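Local structure of spectinomycin 9-adenylyltransferase (Enterococcus faecalis, 6SXJ) at residues N44-F49 / L82-L87; I64-I69 / Q104-G109; N26-Y31 / L50-E55. The protein confers resistance to the antibiotic spectinomycin by transferring an adenylyl group from ATP onto it, giving 9-O-adenylylspectinomycin and diphosphate. All coordinates share one frame; numbering follows the deposited sequence.

Contact 1: N44-F49 / L82-L87; sequences NSDLDF and LRYIEL
D46 and Y84 meet because each carries its CG beside its own backbone N (chi1 -67° for D46), and this brings the carboxylate towards Y84, just ahead of strand 85-87. OD1 of D46 then sits at the edge of the Y84 ring, 3.5 Å from CD2, with the carboxylate plane nearly perpendicular to the ring. The same OD1 takes a hydrogen bond from a water at 2.6 Å, and that water accepts from the backbone N of Y84, which helps to fix the carboxylate. R83 leaves its backbone in a similar way, then runs extended from CG to NE. Its NH1 lies 3.0 Å from S45 O, a bond in the guanidinium plane but tilted from the carbonyl plane. NH1 also donates to K42 O, and NE bonds T8 OG1 on helix 8-23, so several hydrogen bonds fix the guanidinium. The aliphatic part of the arginine crosses L47 at about a right angle, R83 CD to L47 CG 3.8 Å.

Between these side chains the strands pair in parallel. L47 N donates to Y84 O, E86 N to L47 O, and F49 N to E86 O (2.8 Å). On the face of L47, F49, I85 and L87, the F49 ring rests against I85 CG2 at 4.0 Å from CD1, and L87 CD1 packs on F49 CB.

D48 and E86 share the other face and run side by side, D48 OD1 to E86 OE2 4.1 Å; D46, just before the strand, brings OD2 to 4.3 Å from E86 OE1. D46 and D48 form the D-x-D pair of the nucleotidyltransferase signature. Three carboxylates gathered so closely are consistent with a site for magnesium ions and ATP, as in relatives.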
loop_
_atom_site.group_PDB
_atom_site.type_symbol
_atom_site.label_atom_id
_atom_site.label_comp_id
_atom_site.label_asym_id
_atom_site.label_seq_id
_atom_site.Cartn_x
_atom_site.Cartn_y
_atom_site.Cartn_z
ATOM N N ASN A 44 -0.116 13.651 -7.144
ATOM C CA ASN A 44 0.812 12.524 -7.092
ATOM C C ASN A 44 0.223 11.303 -6.390
ATOM O O ASN A 44 0.843 10.234 -6.411
ATOM C CB ASN A 44 2.114 12.959 -6.381
ATOM C CG ASN A 44 3.180 11.875 -6.377
ATOM O OD1 ASN A 44 3.067 10.887 -5.652
ATOM N ND2 ASN A 44 4.229 12.063 -7.173
ATOM N N SER A 45 -0.951 11.432 -5.773
ATOM C CA SER A 45 -1.440 10.416 -4.852
ATOM C C SER A 45 -2.028 9.214 -5.580
ATOM O O SER A 45 -2.680 9.348 -6.622
ATOM C CB SER A 45 -2.506 11.006 -3.923
ATOM O OG SER A 45 -2.104 12.259 -3.402
ATOM N N ASP A 46 -1.823 8.040 -4.992
ATOM C CA ASP A 46 -2.477 6.831 -5.453
ATOM C C ASP A 46 -3.931 6.797 -4.988
ATOM O O ASP A 46 -4.305 7.395 -3.977
ATOM C CB ASP A 46 -1.786 5.581 -4.910
ATOM C CG ASP A 46 -0.385 5.382 -5.457
ATOM O OD1 ASP A 46 0.052 6.163 -6.327
ATOM O OD2 ASP A 46 0.270 4.422 -5.005
ATOM N N LEU A 47 -4.740 6.041 -5.726
ATOM C CA LEU A 47 -6.084 5.663 -5.309
ATOM C C LEU A 47 -6.026 4.261 -4.707
ATOM O O LEU A 47 -5.870 3.276 -5.436
ATOM C CB LEU A 47 -7.040 5.700 -6.498
ATOM C CG LEU A 47 -7.330 7.043 -7.179
ATOM C CD1 LEU A 47 -8.201 6.796 -8.396
ATOM C CD2 LEU A 47 -8.003 7.971 -6.188
ATOM N N ASP A 48 -6.190 4.173 -3.387
ATOM C CA ASP A 48 -6.067 2.926 -2.641
ATOM C C ASP A 48 -7.453 2.469 -2.207
ATOM O O ASP A 48 -8.139 3.178 -1.463
ATOM C CB ASP A 48 -5.170 3.106 -1.416
ATOM C CG ASP A 48 -3.745 3.493 -1.777
ATOM O OD1 ASP A 48 -3.029 2.642 -2.344
ATOM O OD2 ASP A 48 -3.335 4.641 -1.477
ATOM N N PHE A 49 -7.845 1.271 -2.637
ATOM C CA PHE A 49 -9.166 0.738 -2.344
ATOM C C PHE A 49 -9.053 -0.524 -1.502
ATOM O O PHE A 49 -8.265 -1.424 -1.821
ATOM C CB PHE A 49 -9.930 0.418 -3.630
ATOM C CG PHE A 49 -10.219 1.608 -4.480
ATOM C CD1 PHE A 49 -9.343 1.997 -5.478
ATOM C CD2 PHE A 49 -11.387 2.322 -4.308
ATOM C CE1 PHE A 49 -9.622 3.067 -6.280
ATOM C CE2 PHE A 49 -11.662 3.405 -5.092
ATOM C CZ PHE A 49 -10.778 3.787 -6.081
ATOM N N LEU A 82 -3.032 10.046 -15.205
ATOM C CA LEU A 82 -3.803 9.119 -14.395
ATOM C C LEU A 82 -3.092 8.850 -13.069
ATOM O O LEU A 82 -1.907 9.142 -12.894
ATOM C CB LEU A 82 -3.999 7.805 -15.138
ATOM C CG LEU A 82 -5.149 7.639 -16.125
ATOM C CD1 LEU A 82 -5.027 6.220 -16.734
ATOM C CD2 LEU A 82 -6.490 7.836 -15.480
ATOM N N ARG A 83 -3.839 8.292 -12.126
ATOM C CA ARG A 83 -3.284 7.840 -10.860
ATOM C C ARG A 83 -3.158 6.319 -10.858
ATOM O O ARG A 83 -3.880 5.622 -11.575
ATOM C CB ARG A 83 -4.165 8.285 -9.691
ATOM C CG ARG A 83 -4.593 9.758 -9.760
ATOM C CD ARG A 83 -5.630 10.083 -8.697
ATOM N NE ARG A 83 -5.900 11.518 -8.586
ATOM C CZ ARG A 83 -5.235 12.345 -7.788
ATOM N NH1 ARG A 83 -4.249 11.889 -7.032
ATOM N NH2 ARG A 83 -5.560 13.633 -7.748
ATOM N N TYR A 84 -2.244 5.807 -10.039
ATOM C CA TYR A 84 -2.185 4.368 -9.820
ATOM C C TYR A 84 -3.404 3.933 -9.022
ATOM O O TYR A 84 -3.778 4.581 -8.040
ATOM C CB TYR A 84 -0.922 3.976 -9.052
ATOM C CG TYR A 84 0.368 4.099 -9.822
ATOM C CD1 TYR A 84 0.588 3.368 -10.981
ATOM C CD2 TYR A 84 1.378 4.932 -9.369
ATOM C CE1 TYR A 84 1.772 3.480 -11.672
ATOM C CE2 TYR A 84 2.557 5.053 -10.050
ATOM C CZ TYR A 84 2.758 4.323 -11.201
ATOM O OH TYR A 84 3.956 4.448 -11.877
ATOM N N ILE A 85 -4.022 2.835 -9.434
ATOM C CA ILE A 85 -5.048 2.168 -8.640
ATOM C C ILE A 85 -4.424 0.953 -7.954
ATOM O O ILE A 85 -3.809 0.108 -8.607
ATOM C CB ILE A 85 -6.242 1.747 -9.508
ATOM C CG1 ILE A 85 -6.998 2.990 -10.018
ATOM C CG2 ILE A 85 -7.196 0.869 -8.715
ATOM C CD1 ILE A 85 -8.014 2.652 -11.035
ATOM N N GLU A 86 -4.601 0.868 -6.640
ATOM C CA GLU A 86 -4.263 -0.303 -5.851
ATOM C C GLU A 86 -5.542 -0.749 -5.166
ATOM O O GLU A 86 -6.218 0.065 -4.527
ATOM C CB GLU A 86 -3.179 0.036 -4.834
ATOM C CG GLU A 86 -2.224 -1.080 -4.508
ATOM C CD GLU A 86 -1.051 -0.558 -3.710
ATOM O OE1 GLU A 86 -0.217 0.181 -4.285
ATOM O OE2 GLU A 86 -0.985 -0.851 -2.502
ATOM N N LEU A 87 -5.895 -2.019 -5.327
ATOM C CA LEU A 87 -7.148 -2.530 -4.789
ATOM C C LEU A 87 -6.933 -3.900 -4.172
ATOM O O LEU A 87 -6.467 -4.815 -4.854
ATOM C CB LEU A 87 -8.221 -2.626 -5.878
ATOM C CG LEU A 87 -9.626 -3.013 -5.410
ATOM C CD1 LEU A 87 -10.682 -2.161 -6.140
ATOM C CD2 LEU A 87 -9.888 -4.469 -5.658
HETATM O O HOH W 1 -0.692 7.541 -8.395
#

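Contact 2: I64-I69 / Q104-G109; sequences ILIQKI and QEFIYG
I69 makes a CH-pi contact with Y108. Its CG2 stands 3.5 Å from the ring centroid and only 2° off the normal, so the methyl is nearly equidistant from all six ring carbons. The I69 branch comes off anti to the backbone N and drops straight onto the face, while the two side chains run antiparallel, overlapping where the methyl sits on the ring.

The remaining contacts are apolar. F106 is held on two sides: L65 CD1 lies over one face, 4.0 Å above the plane and displaced towards the rim, and I66 CG1 meets the ring edge at CZ, 3.7 Å away and in plane. L65 CB also reaches F106 CZ at 3.9 Å. Further along, I66 CG2 makes a looser touch on CE1 of Y108, at 4.4 Å. F106 sets its ring against the helix because its CG is anti to the backbone N (chi1 173°).

This is a helix laid on a sheet, the usual layering of an alpha/beta nucleotidyltransferase domain. Helix 64-69 runs almost parallel to strand 106-108, 14° apart with the axes 9.4 Å from each other. F106 and Y108 both point at the helix while I107 points away. Just ahead of them E105 and F106 both face I89 of strand 85-91, a classic beta bulge that interrupts the alternation.

Polar bonds lie at the margins. No hydrogen bond joins the two segments; Y108 sends its hydroxyl past the isoleucines to E110 OE2, and E105 OE2 accepts from L57 N. L65 also leans on I18 of helix 8-23.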
loop_
_atom_site.group_PDB
_atom_site.type_symbol
_atom_site.label_atom_id
_atom_site.label_comp_id
_atom_site.label_asym_id
_atom_site.label_seq_id
_atom_site.Cartn_x
_atom_site.Cartn_y
_atom_site.Cartn_z
ATOM N N ILE A 64 -11.738 -10.917 -14.604
ATOM C CA ILE A 64 -12.575 -9.792 -15.014
ATOM C C ILE A 64 -12.091 -8.513 -14.346
ATOM O O ILE A 64 -11.855 -7.496 -15.008
ATOM C CB ILE A 64 -14.052 -10.059 -14.678
ATOM C CG1 ILE A 64 -14.533 -11.369 -15.298
ATOM C CG2 ILE A 64 -14.906 -8.896 -15.155
ATOM C CD1 ILE A 64 -15.922 -11.777 -14.822
ATOM N N LEU A 65 -11.943 -8.548 -13.018
ATOM C CA LEU A 65 -11.474 -7.377 -12.286
ATOM C C LEU A 65 -10.163 -6.870 -12.863
ATOM O O LEU A 65 -9.997 -5.670 -13.107
ATOM C CB LEU A 65 -11.305 -7.714 -10.803
ATOM C CG LEU A 65 -12.575 -8.032 -10.022
ATOM C CD1 LEU A 65 -12.247 -8.186 -8.549
ATOM C CD2 LEU A 65 -13.638 -6.941 -10.224
ATOM N N ILE A 66 -9.212 -7.776 -13.091
ATOM C CA ILE A 66 -7.949 -7.349 -13.677
ATOM C C ILE A 66 -8.192 -6.728 -15.045
ATOM O O ILE A 66 -7.597 -5.704 -15.399
ATOM C CB ILE A 66 -6.959 -8.523 -13.775
ATOM C CG1 ILE A 66 -6.576 -9.045 -12.390
ATOM C CG2 ILE A 66 -5.732 -8.066 -14.547
ATOM C CD1 ILE A 66 -5.926 -10.423 -12.428
ATOM N N GLN A 67 -9.044 -7.362 -15.848
ATOM C CA GLN A 67 -9.287 -6.874 -17.198
ATOM C C GLN A 67 -9.934 -5.500 -17.165
ATOM O O GLN A 67 -9.534 -4.599 -17.908
ATOM C CB GLN A 67 -10.180 -7.853 -17.956
ATOM C CG GLN A 67 -9.452 -8.870 -18.817
ATOM C CD GLN A 67 -10.417 -9.742 -19.606
ATOM O OE1 GLN A 67 -11.497 -9.295 -19.996
ATOM N NE2 GLN A 67 -10.033 -10.991 -19.840
ATOM N N LYS A 68 -10.931 -5.321 -16.297
ATOM C CA LYS A 68 -11.684 -4.072 -16.270
ATOM C C LYS A 68 -10.943 -2.970 -15.527
ATOM O O LYS A 68 -11.128 -1.789 -15.837
ATOM C CB LYS A 68 -13.061 -4.313 -15.641
ATOM C CG LYS A 68 -14.035 -5.095 -16.530
ATOM C CD LYS A 68 -13.994 -4.600 -17.976
ATOM C CE LYS A 68 -14.816 -5.470 -18.901
ATOM N NZ LYS A 68 -16.231 -5.017 -18.943
ATOM N N ILE A 69 -10.091 -3.317 -14.561
ATOM C CA ILE A 69 -9.378 -2.256 -13.858
ATOM C C ILE A 69 -8.193 -1.754 -14.675
ATOM O O ILE A 69 -7.838 -0.570 -14.607
ATOM C CB ILE A 69 -8.926 -2.721 -12.465
ATOM C CG1 ILE A 69 -10.147 -2.991 -11.584
ATOM C CG2 ILE A 69 -8.029 -1.660 -11.841
ATOM C CD1 ILE A 69 -9.799 -3.387 -10.164
ATOM N N GLN A 104 -5.689 -12.741 2.320
ATOM C CA GLN A 104 -5.937 -11.767 1.270
ATOM C C GLN A 104 -6.475 -12.514 0.059
ATOM O O GLN A 104 -5.814 -13.421 -0.454
ATOM C CB GLN A 104 -4.647 -11.017 0.922
ATOM C CG GLN A 104 -4.731 -10.144 -0.326
ATOM C CD GLN A 104 -3.428 -9.420 -0.616
ATOM O OE1 GLN A 104 -3.018 -8.531 0.134
ATOM N NE2 GLN A 104 -2.767 -9.798 -1.702
ATOM N N GLU A 105 -7.659 -12.116 -0.412
ATOM C CA GLU A 105 -8.353 -12.844 -1.469
ATOM C C GLU A 105 -7.918 -12.442 -2.868
ATOM O O GLU A 105 -8.017 -13.253 -3.796
ATOM C CB GLU A 105 -9.867 -12.624 -1.342
ATOM C CG GLU A 105 -10.675 -13.129 -2.536
ATOM C CD GLU A 105 -10.756 -14.643 -2.572
ATOM O OE1 GLU A 105 -10.297 -15.278 -1.612
ATOM O OE2 GLU A 105 -11.288 -15.207 -3.545
ATOM N N PHE A 106 -7.473 -11.206 -3.053
ATOM C CA PHE A 106 -7.201 -10.691 -4.385
ATOM C C PHE A 106 -6.489 -9.362 -4.235
ATOM O O PHE A 106 -6.736 -8.615 -3.282
ATOM C CB PHE A 106 -8.494 -10.521 -5.194
ATOM C CG PHE A 106 -8.302 -9.834 -6.515
ATOM C CD1 PHE A 106 -7.925 -10.556 -7.630
ATOM C CD2 PHE A 106 -8.510 -8.462 -6.646
ATOM C CE1 PHE A 106 -7.751 -9.934 -8.850
ATOM C CE2 PHE A 106 -8.332 -7.831 -7.865
ATOM C CZ PHE A 106 -7.955 -8.573 -8.971
ATOM N N ILE A 107 -5.607 -9.074 -5.183
ATOM C CA ILE A 107 -4.908 -7.799 -5.216
ATOM C C ILE A 107 -4.795 -7.358 -6.666
ATOM O O ILE A 107 -4.268 -8.100 -7.503
ATOM C CB ILE A 107 -3.515 -7.886 -4.569
ATOM C CG1 ILE A 107 -2.723 -6.599 -4.823
ATOM C CG2 ILE A 107 -2.758 -9.100 -5.102
ATOM C CD1 ILE A 107 -3.217 -5.389 -4.004
ATOM N N TYR A 108 -5.286 -6.152 -6.961
ATOM C CA TYR A 108 -4.896 -5.432 -8.161
ATOM C C TYR A 108 -3.781 -4.467 -7.789
ATOM O O TYR A 108 -3.916 -3.696 -6.831
ATOM C CB TYR A 108 -6.038 -4.641 -8.812
ATOM C CG TYR A 108 -5.555 -4.046 -10.123
ATOM C CD1 TYR A 108 -5.744 -4.715 -11.327
ATOM C CD2 TYR A 108 -4.849 -2.851 -10.149
ATOM C CE1 TYR A 108 -5.266 -4.196 -12.519
ATOM C CE2 TYR A 108 -4.373 -2.327 -11.329
ATOM C CZ TYR A 108 -4.575 -3.007 -12.512
ATOM O OH TYR A 108 -4.088 -2.482 -13.688
ATOM N N GLY A 109 -2.691 -4.508 -8.551
ATOM C CA GLY A 109 -1.545 -3.646 -8.334
ATOM C C GLY A 109 -0.675 -3.602 -9.574
ATOM O O GLY A 109 -0.478 -4.633 -10.226
#

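Contact 3: N26-Y31 / L50-E55; sequences NLIGTY and LVVVSE
N26 grips the chain just after strand 50-53, at S54 and E55, through its side-chain amide. OD1 accepts from E55 N at 2.9 Å, in plane and on a lone pair, and from S54 N at 3.0 Å, which approaches from above the amide plane. ND2 in turn donates to E55 O (3.0 Å), so the amide bonds to both the N and the O of E55. Placing CG anti to the backbone N (chi1 -167°) turns the amide towards S54 and E55, and S54 N bonds N26 O as well.

Behind this clasp the antiparallel pairing changes step. I28 and G29 both face V52, a classic beta bulge: V52 O takes I28 N at 2.8 Å and, weakly, G29 N. Here I28 CD1 reaches 3.4 Å from S54 OG. Regular pairing then resumes, with V52 N to G29 O and two bonds between Y31 and L50.

On the face of L27, T30, V51 and V53, L27 CD1 presses on V51 CG1 at 3.4 Å, tighter than usual for two carbons. On the face of Y31, L50 and V52, Y31 CE1 touches V52 CG2 at 4.2 Å, and the Y31 hydroxyl passes G29 CA at 3.9 Å and bonds Y148 O.

L27, T30 and V51 all lie against L19 of helix 8-23, while strand 27-33 pairs on its other side with strand 142-144, and strand 47-53 with strand 85-91, placing both strands inside the mixed sheet.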
loop_
_atom_site.group_PDB
_atom_site.type_symbol
_atom_site.label_atom_id
_atom_site.label_comp_id
_atom_site.label_asym_id
_atom_site.label_seq_id
_atom_site.Cartn_x
_atom_site.Cartn_y
_atom_site.Cartn_z
ATOM N N ASN A 26 -22.111 -10.259 -3.739
ATOM C CA ASN A 26 -20.984 -10.655 -2.906
ATOM C C ASN A 26 -20.253 -9.462 -2.307
ATOM O O ASN A 26 -19.421 -9.656 -1.414
ATOM C CB ASN A 26 -20.002 -11.499 -3.720
ATOM C CG ASN A 26 -18.982 -12.211 -2.850
ATOM O OD1 ASN A 26 -19.225 -12.471 -1.671
ATOM N ND2 ASN A 26 -17.830 -12.523 -3.429
ATOM N N LEU A 27 -20.558 -8.243 -2.756
ATOM C CA LEU A 27 -19.829 -7.049 -2.348
ATOM C C LEU A 27 -20.462 -6.469 -1.092
ATOM O O LEU A 27 -21.628 -6.062 -1.110
ATOM C CB LEU A 27 -19.827 -6.011 -3.472
ATOM C CG LEU A 27 -19.231 -4.638 -3.160
ATOM C CD1 LEU A 27 -17.736 -4.801 -2.845
ATOM C CD2 LEU A 27 -19.441 -3.651 -4.310
ATOM N N ILE A 28 -19.690 -6.418 -0.008
ATOM C CA ILE A 28 -20.170 -5.844 1.244
ATOM C C ILE A 28 -19.879 -4.351 1.321
ATOM O O ILE A 28 -20.734 -3.555 1.721
ATOM C CB ILE A 28 -19.549 -6.592 2.441
ATOM C CG1 ILE A 28 -19.947 -8.065 2.410
ATOM C CG2 ILE A 28 -19.992 -5.948 3.745
ATOM C CD1 ILE A 28 -19.380 -8.865 3.552
ATOM N N GLY A 29 -18.670 -3.937 0.963
ATOM C CA GLY A 29 -18.309 -2.543 1.092
ATOM C C GLY A 29 -17.124 -2.203 0.212
ATOM O O GLY A 29 -16.269 -3.050 -0.056
ATOM N N THR A 30 -17.085 -0.946 -0.214
ATOM C CA THR A 30 -15.964 -0.402 -0.974
ATOM C C THR A 30 -15.444 0.811 -0.219
ATOM O O THR A 30 -16.180 1.782 -0.018
ATOM C CB THR A 30 -16.381 -0.020 -2.395
ATOM O OG1 THR A 30 -17.168 -1.069 -2.972
ATOM C CG2 THR A 30 -15.155 0.199 -3.254
ATOM N N TYR A 31 -14.183 0.755 0.202
ATOM C CA TYR A 31 -13.582 1.831 0.973
ATOM C C TYR A 31 -12.301 2.290 0.299
ATOM O O TYR A 31 -11.593 1.498 -0.324
ATOM C CB TYR A 31 -13.290 1.390 2.420
ATOM C CG TYR A 31 -14.458 0.686 3.066
ATOM C CD1 TYR A 31 -14.665 -0.668 2.873
ATOM C CD2 TYR A 31 -15.378 1.386 3.841
ATOM C CE1 TYR A 31 -15.741 -1.312 3.436
ATOM C CE2 TYR A 31 -16.459 0.742 4.416
ATOM C CZ TYR A 31 -16.636 -0.604 4.209
ATOM O OH TYR A 31 -17.713 -1.253 4.773
ATOM N N LEU A 50 -9.861 -0.594 -0.446
ATOM C CA LEU A 50 -10.099 -1.823 0.297
ATOM C C LEU A 50 -11.533 -2.264 0.042
ATOM O O LEU A 50 -12.471 -1.472 0.215
ATOM C CB LEU A 50 -9.864 -1.634 1.796
ATOM C CG LEU A 50 -9.945 -2.900 2.649
ATOM C CD1 LEU A 50 -8.764 -3.791 2.369
ATOM C CD2 LEU A 50 -9.992 -2.526 4.111
ATOM N N VAL A 51 -11.696 -3.510 -0.394
ATOM C CA VAL A 51 -12.995 -4.068 -0.746
ATOM C C VAL A 51 -13.237 -5.303 0.108
ATOM O O VAL A 51 -12.337 -6.133 0.290
ATOM C CB VAL A 51 -13.068 -4.416 -2.247
ATOM C CG1 VAL A 51 -14.398 -5.081 -2.582
ATOM C CG2 VAL A 51 -12.853 -3.180 -3.095
ATOM N N VAL A 52 -14.450 -5.429 0.630
ATOM C CA VAL A 52 -14.819 -6.532 1.505
ATOM C C VAL A 52 -15.956 -7.306 0.857
ATOM O O VAL A 52 -16.936 -6.711 0.394
ATOM C CB VAL A 52 -15.227 -6.043 2.905
ATOM C CG1 VAL A 52 -15.568 -7.231 3.798
ATOM C CG2 VAL A 52 -14.111 -5.215 3.519
ATOM N N VAL A 53 -15.832 -8.633 0.859
ATOM C CA VAL A 53 -16.773 -9.535 0.216
ATOM C C VAL A 53 -17.186 -10.599 1.225
ATOM O O VAL A 53 -16.595 -10.740 2.295
ATOM C CB VAL A 53 -16.178 -10.191 -1.046
ATOM C CG1 VAL A 53 -15.945 -9.144 -2.122
ATOM C CG2 VAL A 53 -14.883 -10.925 -0.706
ATOM N N SER A 54 -18.225 -11.349 0.868
ATOM C CA SER A 54 -18.744 -12.390 1.743
ATOM C C SER A 54 -18.068 -13.736 1.513
ATOM O O SER A 54 -17.712 -14.416 2.480
ATOM C CB SER A 54 -20.255 -12.532 1.542
ATOM O OG SER A 54 -20.964 -11.573 2.308
ATOM N N GLU A 55 -17.890 -14.133 0.259
ATOM C CA GLU A 55 -17.357 -15.434 -0.111
ATOM C C GLU A 55 -16.234 -15.274 -1.119
ATOM O O GLU A 55 -16.094 -14.218 -1.750
ATOM C CB GLU A 55 -18.447 -16.332 -0.714
ATOM C CG GLU A 55 -19.602 -16.636 0.218
ATOM C CD GLU A 55 -20.940 -16.542 -0.481
ATOM O OE1 GLU A 55 -21.008 -16.891 -1.681
ATOM O OE2 GLU A 55 -21.919 -16.120 0.171
#

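How the contacts relate
From the N terminus, strand 27-33 comes first, and contact 3 closes a short loop when strand 47-53 returns antiparallel beside it. Contact 1 opens on that second strand before contact 3 has closed, so the two cross; it closes after helix 59-69, completing a beta-alpha-beta unit with strand 85-91. Contact 2 opens on that helix, crosses contact 1, and closes on strand 103-108; it follows contact 3 in series. The chain thus builds four neighbouring strands of one mixed sheet. Contacts 1 and 2 touch where L87 O probably accepts from Y108 N, and contacts 1 and 3 through L87 and V51.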